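Local coordinates for protein glutamate racemase (PDB 2DWU) that belongs to the Asp/Glu/hydantoin racemase family and folds into two alpha/beta domains, each built round a parallel sheet, at residues Q126-M129 with Y130-A133. Sequence-based numbering, arbitrary orientation. Where two conformers were deposited one is given.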
loop_
_atom_site.group_PDB
_atom_site.type_symbol
_atom_site.label_atom_id
_atom_site.label_comp_id
_atom_site.label_asym_id
_atom_site.label_seq_id
_atom_site.Cartn_x
_atom_site.Cartn_y
_atom_site.Cartn_z
ATOM N N GLN B 126 -1.320 -19.815 15.275
ATOM C CA GLN B 126 -0.549 -20.123 16.476
ATOM C C GLN B 126 0.759 -19.353 16.599
ATOM O O GLN B 126 1.258 -19.154 17.709
ATOM C CB GLN B 126 -0.312 -21.632 16.571
ATOM C CG GLN B 126 -1.615 -22.398 16.800
ATOM C CD GLN B 126 -2.331 -21.981 18.082
ATOM O OE1 GLN B 126 -3.282 -21.184 18.059
ATOM N NE2 GLN B 126 -1.867 -22.510 19.213
ATOM N N SER B 127 1.312 -18.888 15.480
ATOM C CA SER B 127 2.567 -18.124 15.506
ATOM C C SER B 127 2.352 -16.746 16.135
ATOM O O SER B 127 3.298 -16.140 16.623
ATOM C CB SER B 127 3.075 -17.908 14.079
ATOM O OG SER B 127 2.335 -16.892 13.423
ATOM N N ASN B 128 1.098 -16.294 16.092
ATOM C CA ASN B 128 0.655 -14.988 16.555
ATOM C C ASN B 128 1.358 -13.857 15.808
ATOM O O ASN B 128 1.434 -12.731 16.293
ATOM C CB ASN B 128 0.856 -14.811 18.065
ATOM C CG ASN B 128 -0.158 -13.831 18.651
ATOM O OD1 ASN B 128 -1.335 -13.828 18.257
ATOM N ND2 ASN B 128 0.287 -13.008 19.592
ATOM N N MET B 129 1.873 -14.146 14.612
ATOM C CA MET B 129 2.588 -13.112 13.867
ATOM C C MET B 129 1.707 -11.932 13.467
ATOM O O MET B 129 2.188 -10.797 13.400
ATOM C CB MET B 129 3.272 -13.692 12.616
ATOM C CG MET B 129 4.062 -12.636 11.843
ATOM S SD MET B 129 5.113 -13.279 10.529
ATOM C CE MET B 129 6.219 -14.176 11.524
ATOM N N TYR B 130 0.428 -12.182 13.187
ATOM C CA TYR B 130 -0.449 -11.080 12.819
ATOM C C TYR B 130 -0.620 -10.106 13.963
ATOM O O TYR B 130 -0.474 -8.908 13.759
ATOM C CB TYR B 130 -1.805 -11.581 12.332
ATOM C CG TYR B 130 -1.797 -11.865 10.846
ATOM C CD1 TYR B 130 -1.842 -10.822 9.931
ATOM C CD2 TYR B 130 -1.721 -13.177 10.369
ATOM C CE1 TYR B 130 -1.817 -11.081 8.535
ATOM C CE2 TYR B 130 -1.695 -13.439 9.008
ATOM C CZ TYR B 130 -1.741 -12.408 8.104
ATOM O OH TYR B 130 -1.699 -12.720 6.759
ATOM N N GLU B 131 -0.905 -10.602 15.172
ATOM C CA GLU B 131 -1.052 -9.698 16.308
ATOM C C GLU B 131 0.267 -8.973 16.561
ATOM O O GLU B 131 0.264 -7.753 16.809
ATOM C CB GLU B 131 -1.468 -10.464 17.572
ATOM C CG GLU B 131 -1.772 -9.503 18.720
ATOM C CD GLU B 131 -2.368 -10.176 19.938
ATOM O OE1 GLU B 131 -3.268 -9.569 20.555
ATOM O OE2 GLU B 131 -1.945 -11.290 20.288
ATOM N N LYS B 132 1.384 -9.691 16.487
ATOM C CA LYS B 132 2.671 -9.052 16.721
ATOM C C LYS B 132 2.975 -7.985 15.674
ATOM O O LYS B 132 3.455 -6.911 16.014
ATOM C CB LYS B 132 3.788 -10.084 16.766
ATOM C CG LYS B 132 3.644 -10.990 17.988
ATOM C CD LYS B 132 4.858 -11.822 18.219
ATOM C CE LYS B 132 5.063 -12.854 17.153
ATOM N NZ LYS B 132 6.373 -13.565 17.392
ATOM N N ALA B 133 2.675 -8.263 14.405
ATOM C CA ALA B 133 2.933 -7.268 13.370
ATOM C C ALA B 133 2.052 -6.043 13.538
ATOM O O ALA B 133 2.507 -4.902 13.353
ATOM C CB ALA B 133 2.710 -7.881 11.978
HETATM O O HOH W 1 -2.217 -13.341 15.501
#
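Asn128 and Glu131 meet through their polar ends at the start of helix 129-137: Asn128 ND2 donates to Glu131 OE2 over 2.9 Å. The oxygen receives it with its anti lone pair and lies almost in the amide plane, while the carboxylate stands nearly perpendicular to the amide, their planes 87° apart. Glu131 carries its CG anti to the backbone N (chi1 -174°) and runs on extended, which carries the carboxylate across to the amide at a slant. The other half of the amide is used as well, for a water donates to Asn128 OD1 and accepts from Glu131 N at 3.1 Å. That backbone N-H lies in the first turn of the helix, where the water serves as a bridge to Asn128, the N-cap residue, whose side chain makes no direct capping bond. An acid near a helix N-terminus should also be favoured by the helix dipole. Asn128 interrupts the helical path between helices 122-127 and 129-137, which together link the neighbouring parallel strands 115-120 and 142-147 of one alpha/beta domain; its positive phi of 60° is one that asparagine tolerates better than most residues. The N-H of Met129, also at the new helix start, goes to Ser127 OG at 3.0 Å, forming an ST turn; the same hydroxyl is hydrogen-bonded to Thr124 O in the preceding helix. The first i to i+4 bonds follow, Lys132 N to Asn128 O at 3.0 Å and Ala133 N to Met129 O at 2.8 Å. The aliphatic chain of Lys132 folds back over the turn, CG 3.3 Å from Asn128 O, while its NZ hydrogen-bonds a glycerol, probably from the crystallisation liquor. Apolar Met129 and small, buried Ala133 pack on helix 100-110, and Tyr130 touches Ile100 there while its OH makes a weak hydrogen bond to Asn78 of the D-glutamic acid pocket.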